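Ancylostoma secreted protein 1 (Necator americanus, PDB 3NT8) is probably associated with the transition of infective hookworm larvae to parasitism, as a secreted protein built from two CAP domains. Local coordinates at residues A265-K270 / G402-Q407; M274-E279 / Y368-A373. All coordinates share one frame; numbering follows the deposited sequence.

In the fold
Both contacts lie in the second half of the chain, which holds the second CAP domain, and their centres are about 23 Å apart. Contact 2 joins the short edge strand 275-276 to strand 369-376, and so belongs to the domain's central sheet. It is partly buried, whereas contact 1 is a surface contact, where the loop that precedes the edge strand meets segment 402-407, which follows strand 381-388, the last in sequence. The centre of contact 1 lies about 29 Å from the centre of the whole chain, that of contact 2 about 21 Å. Both segments of contact 2 fall, in sequence, between those of contact 1. Three residues separate Lys270 from Met274, where that loop enters contact 2.

Contact 1. Residues A265-K270 / G402-Q407; sequences APKAAK and GQPCSQ
Gly402 N donates to Lys267 O at 3.1 Å. Its phi of 161° lies in a region glycine enters readily, and the missing side chain spares Ala269 CB a close approach. Gln403 lays its side chain alongside that of Lys267, the two pointing the same way; its OE1 stays 3.9 Å from Lys267 NZ, so this is a loose surface pairing. Its carbonyl O meets the CA-H of Ala269 (CA to O 3.4 Å). Pro404 follows with its own CA-H directed at Ala268 O, at 3.3 Å from CA. Proline suits the second position of the type II turn from Gln403 to Ser406, closed by Ser406 N on Gln403 O. Cys405 takes the positive phi of the third position, and a water joins its N, weakly, to Ala268 O; its disulfide links the turn to Cys414 further along the same C-terminal region. Gln407 N then binds Ala269 O at 3.1 Å. Extended beyond CG, the Gln407 side chain runs over the small Ala269 methyl, with Gln407 NE2 3.5 Å from Ala269 CB. Behind this surface Ala268 packs on Ala253 at the end of helix 235-253, and Lys270 NZ makes a salt bridge with Asp365 just ahead of strand 369-376.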
loop_
_atom_site.group_PDB
_atom_site.type_symbol
_atom_site.label_atom_id
_atom_site.label_comp_id
_atom_site.label_asym_id
_atom_site.label_seq_id
_atom_site.Cartn_x
_atom_site.Cartn_y
_atom_site.Cartn_z
ATOM N N ALA A 265 11.568 -19.021 5.840
ATOM C CA ALA A 265 11.104 -20.055 4.944
ATOM C C ALA A 265 12.291 -20.592 4.161
ATOM O O ALA A 265 13.215 -19.851 3.845
ATOM C CB ALA A 265 9.967 -19.489 3.967
ATOM N N PRO A 266 12.271 -21.895 3.841
ATOM C CA PRO A 266 13.413 -22.609 3.343
ATOM C C PRO A 266 13.757 -22.131 1.944
ATOM O O PRO A 266 12.894 -21.575 1.200
ATOM C CB PRO A 266 12.948 -24.111 3.346
ATOM C CG PRO A 266 11.470 -24.042 3.450
ATOM C CD PRO A 266 11.168 -22.794 4.205
ATOM N N LYS A 267 15.004 -22.374 1.571
ATOM C CA LYS A 267 15.448 -22.127 0.203
ATOM C C LYS A 267 14.720 -22.993 -0.852
ATOM O O LYS A 267 14.337 -24.140 -0.591
ATOM C CB LYS A 267 16.973 -22.288 0.127
ATOM C CG LYS A 267 17.718 -21.283 0.933
ATOM C CD LYS A 267 19.165 -21.667 1.077
ATOM C CE LYS A 267 19.872 -20.597 1.819
ATOM N NZ LYS A 267 21.347 -20.626 1.590
ATOM N N ALA A 268 14.482 -22.409 -2.020
ATOM C CA ALA A 268 13.707 -23.056 -3.088
ATOM C C ALA A 268 14.688 -23.529 -4.122
ATOM O O ALA A 268 15.566 -22.748 -4.516
ATOM C CB ALA A 268 12.769 -22.054 -3.735
ATOM N N ALA A 269 14.546 -24.780 -4.570
ATOM C CA ALA A 269 15.448 -25.351 -5.599
ATOM C C ALA A 269 15.088 -25.004 -7.042
ATOM O O ALA A 269 15.977 -24.995 -7.918
ATOM C CB ALA A 269 15.542 -26.891 -5.469
ATOM N N LYS A 270 13.799 -24.837 -7.334
ATOM C CA LYS A 270 13.383 -24.572 -8.723
ATOM C C LYS A 270 12.223 -23.578 -8.850
ATOM O O LYS A 270 11.183 -23.898 -9.456
ATOM C CB LYS A 270 13.039 -25.884 -9.459
ATOM C CG LYS A 270 11.978 -26.761 -8.817
ATOM C CD LYS A 270 11.735 -27.969 -9.676
ATOM C CE LYS A 270 10.518 -28.702 -9.078
ATOM N NZ LYS A 270 9.305 -27.733 -8.849
ATOM N N GLY A 402 15.566 -26.757 -1.602
ATOM C CA GLY A 402 16.996 -27.040 -1.926
ATOM C C GLY A 402 17.733 -25.762 -2.319
ATOM O O GLY A 402 17.181 -24.673 -2.268
ATOM N N GLN A 403 18.980 -25.884 -2.706
ATOM C CA GLN A 403 19.764 -24.698 -3.014
ATOM C C GLN A 403 19.222 -24.029 -4.294
ATOM O O GLN A 403 18.817 -24.720 -5.217
ATOM C CB GLN A 403 21.242 -25.052 -3.144
ATOM C CG GLN A 403 21.928 -25.475 -1.817
ATOM C CD GLN A 403 22.005 -24.330 -0.786
ATOM O OE1 GLN A 403 22.312 -23.188 -1.128
ATOM N NE2 GLN A 403 21.756 -24.648 0.477
ATOM N N PRO A 404 19.154 -22.683 -4.318
ATOM C CA PRO A 404 18.640 -21.987 -5.513
ATOM C C PRO A 404 19.319 -22.382 -6.817
ATOM O O PRO A 404 20.542 -22.505 -6.871
ATOM C CB PRO A 404 18.849 -20.509 -5.200
ATOM C CG PRO A 404 19.574 -20.432 -3.929
ATOM C CD PRO A 404 19.429 -21.753 -3.216
ATOM N N CYS A 405 18.498 -22.640 -7.828
ATOM C CA CYS A 405 18.902 -22.971 -9.203
ATOM C C CYS A 405 19.323 -24.441 -9.374
ATOM O O CYS A 405 19.583 -24.903 -10.515
ATOM C CB CYS A 405 19.991 -22.022 -9.744
ATOM S SG CYS A 405 19.794 -20.243 -9.460
ATOM N N SER A 406 19.379 -25.169 -8.255
ATOM C CA SER A 406 19.844 -26.576 -8.220
ATOM C C SER A 406 19.058 -27.500 -9.088
ATOM O O SER A 406 19.623 -28.441 -9.618
ATOM C CB SER A 406 19.755 -27.166 -6.795
ATOM O OG SER A 406 20.874 -26.759 -6.011
ATOM N N GLN A 407 17.746 -27.256 -9.182
ATOM C CA GLN A 407 16.822 -28.180 -9.806
ATOM C C GLN A 407 16.066 -27.545 -10.934
ATOM O O GLN A 407 15.032 -28.097 -11.345
ATOM C CB GLN A 407 15.843 -28.792 -8.797
ATOM C CG GLN A 407 16.477 -29.795 -7.828
ATOM C CD GLN A 407 15.510 -30.386 -6.839
ATOM O OE1 GLN A 407 14.484 -30.909 -7.223
ATOM N NE2 GLN A 407 15.854 -30.337 -5.546
HETATM O O HOH W 1 15.310 -21.704 -7.410
#

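Contact 2. Residues M274-E279 / Y368-A373; sequences MVYDCE and YKLGCA
A two-residue parallel pairing, Val275 beside Lys369 and Tyr276 beside Leu370, places strand 275-276 beside strand 369-376 as an outermost strand of the sheet. Val275 N donates to Tyr368 O at 2.7 Å, and Leu370 N returns a bond to Val275 O at 3.0 Å. Asp277 N then donates to Leu370 O at 2.8 Å. That same oxygen lies over one face of the Tyr276 ring, 3.7 Å above its plane and toward the rim. Tyr276 is long enough to continue the pairing with its side chain: its OH accepts the N-H of Cys372 at 3.1 Å from N, almost straight (172°), and is also hydrogen-bonded to Glu281. In the α-β-α sandwich of the CAP domain, Tyr276, Leu370 and Cys372 occupy the sheet face toward helix 235-253, whereas Lys369 lies on the face toward helix 278-288. Asp277 is the N-cap of helix 278-288. With CG anti to the backbone N (chi1 -176°), its carboxylate can bring OD2 to Val280 N while OD1 rests against Lys369 CD at 3.7 Å. Asp277 OD1 and Lys369 NZ are 4.4 Å apart, beyond a salt bridge, though their opposite charges probably attract. Tyr368 offers its ring edge to Val275 CG2, and with Lys369 it forms a classic beta bulge opposite Gly388 of strand 381-388, the strand to which the Cys372-Cys385 disulfide also runs.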
loop_
_atom_site.group_PDB
_atom_site.type_symbol
_atom_site.label_atom_id
_atom_site.label_comp_id
_atom_site.label_asym_id
_atom_site.label_seq_id
_atom_site.Cartn_x
_atom_site.Cartn_y
_atom_site.Cartn_z
ATOM N N MET A 274 8.247 -15.443 -12.874
ATOM C CA MET A 274 6.956 -15.181 -13.527
ATOM C C MET A 274 7.083 -14.259 -14.724
ATOM O O MET A 274 7.869 -13.321 -14.728
ATOM C CB MET A 274 5.930 -14.572 -12.546
ATOM C CG MET A 274 5.345 -15.548 -11.555
ATOM S SD MET A 274 4.421 -14.745 -10.248
ATOM C CE MET A 274 3.599 -16.198 -9.600
ATOM N N VAL A 275 6.256 -14.526 -15.716
ATOM C CA VAL A 275 6.103 -13.629 -16.846
ATOM C C VAL A 275 4.636 -13.140 -16.880
ATOM O O VAL A 275 3.725 -13.912 -16.523
ATOM C CB VAL A 275 6.505 -14.314 -18.210
ATOM C CG1 VAL A 275 7.997 -14.573 -18.283
ATOM C CG2 VAL A 275 5.805 -15.598 -18.419
ATOM N N TYR A 276 4.435 -11.893 -17.296
ATOM C CA TYR A 276 3.128 -11.340 -17.519
ATOM C C TYR A 276 2.427 -11.929 -18.771
ATOM O O TYR A 276 3.041 -12.086 -19.820
ATOM C CB TYR A 276 3.199 -9.807 -17.576
ATOM C CG TYR A 276 1.907 -9.205 -17.081
ATOM C CD1 TYR A 276 1.676 -9.035 -15.731
ATOM C CD2 TYR A 276 0.870 -8.877 -17.970
ATOM C CE1 TYR A 276 0.466 -8.551 -15.280
ATOM C CE2 TYR A 276 -0.288 -8.382 -17.522
ATOM C CZ TYR A 276 -0.492 -8.201 -16.183
ATOM O OH TYR A 276 -1.711 -7.715 -15.735
ATOM N N ASP A 277 1.147 -12.269 -18.662
ATOM C CA ASP A 277 0.461 -12.983 -19.726
ATOM C C ASP A 277 -0.864 -12.323 -19.999
ATOM O O ASP A 277 -1.758 -12.240 -19.110
ATOM C CB ASP A 277 0.288 -14.456 -19.352
ATOM C CG ASP A 277 -0.340 -15.268 -20.456
ATOM O OD1 ASP A 277 0.367 -16.061 -21.071
ATOM O OD2 ASP A 277 -1.535 -15.128 -20.740
ATOM N N CYS A 278 -1.027 -11.874 -21.238
ATOM C CA CYS A 278 -2.195 -11.122 -21.629
ATOM C C CYS A 278 -3.504 -11.876 -21.470
ATOM O O CYS A 278 -4.524 -11.288 -21.035
ATOM C CB CYS A 278 -2.000 -10.612 -23.071
ATOM S SG CYS A 278 -0.721 -9.367 -23.164
ATOM N N GLU A 279 -3.489 -13.166 -21.814
ATOM C CA GLU A 279 -4.685 -14.008 -21.769
ATOM C C GLU A 279 -5.142 -14.203 -20.315
ATOM O O GLU A 279 -6.344 -14.281 -20.022
ATOM C CB GLU A 279 -4.469 -15.396 -22.477
ATOM C CG GLU A 279 -4.146 -15.322 -23.989
ATOM C CD GLU A 279 -5.314 -14.721 -24.853
ATOM O OE1 GLU A 279 -6.035 -15.527 -25.502
ATOM O OE2 GLU A 279 -5.512 -13.463 -24.895
ATOM N N TYR A 368 3.931 -19.745 -13.097
ATOM C CA TYR A 368 4.845 -18.804 -13.779
ATOM C C TYR A 368 4.155 -17.735 -14.696
ATOM O O TYR A 368 4.827 -16.809 -15.175
ATOM C CB TYR A 368 5.980 -19.573 -14.505
ATOM C CG TYR A 368 5.555 -20.309 -15.742
ATOM C CD1 TYR A 368 5.687 -19.741 -17.017
ATOM C CD2 TYR A 368 5.017 -21.588 -15.647
ATOM C CE1 TYR A 368 5.232 -20.427 -18.179
ATOM C CE2 TYR A 368 4.585 -22.279 -16.780
ATOM C CZ TYR A 368 4.692 -21.702 -18.032
ATOM O OH TYR A 368 4.262 -22.427 -19.129
ATOM N N LYS A 369 2.855 -17.867 -14.981
ATOM C CA LYS A 369 2.121 -16.824 -15.712
ATOM C C LYS A 369 1.246 -16.047 -14.741
ATOM O O LYS A 369 0.426 -16.629 -13.974
ATOM C CB LYS A 369 1.242 -17.393 -16.825
ATOM C CG LYS A 369 2.025 -18.194 -17.865
ATOM C CD LYS A 369 1.023 -18.925 -18.748
ATOM C CE LYS A 369 1.702 -19.734 -19.889
ATOM N NZ LYS A 369 0.730 -20.422 -20.832
ATOM N N LEU A 370 1.428 -14.738 -14.782
ATOM C CA LEU A 370 0.686 -13.827 -13.989
ATOM C C LEU A 370 -0.156 -12.933 -14.949
ATOM O O LEU A 370 0.328 -12.558 -16.040
ATOM C CB LEU A 370 1.660 -12.967 -13.193
ATOM C CG LEU A 370 1.048 -11.949 -12.251
ATOM C CD1 LEU A 370 0.476 -12.638 -11.015
ATOM C CD2 LEU A 370 1.974 -10.789 -11.851
ATOM N N GLY A 371 -1.388 -12.620 -14.556
ATOM C CA GLY A 371 -2.278 -11.615 -15.241
ATOM C C GLY A 371 -3.239 -11.058 -14.217
ATOM O O GLY A 371 -3.936 -11.826 -13.533
ATOM N N CYS A 372 -3.243 -9.734 -14.027
ATOM C CA CYS A 372 -4.029 -9.130 -12.943
ATOM C C CYS A 372 -4.990 -8.060 -13.458
ATOM O O CYS A 372 -4.839 -7.581 -14.591
ATOM C CB CYS A 372 -3.107 -8.518 -11.899
ATOM S SG CYS A 372 -2.004 -9.687 -11.125
ATOM N N ALA A 373 -5.952 -7.670 -12.614
ATOM C CA ALA A 373 -6.840 -6.557 -12.922
ATOM C C ALA A 373 -7.111 -5.703 -11.704
ATOM O O ALA A 373 -7.154 -6.197 -10.620
ATOM C CB ALA A 373 -8.152 -7.056 -13.533
#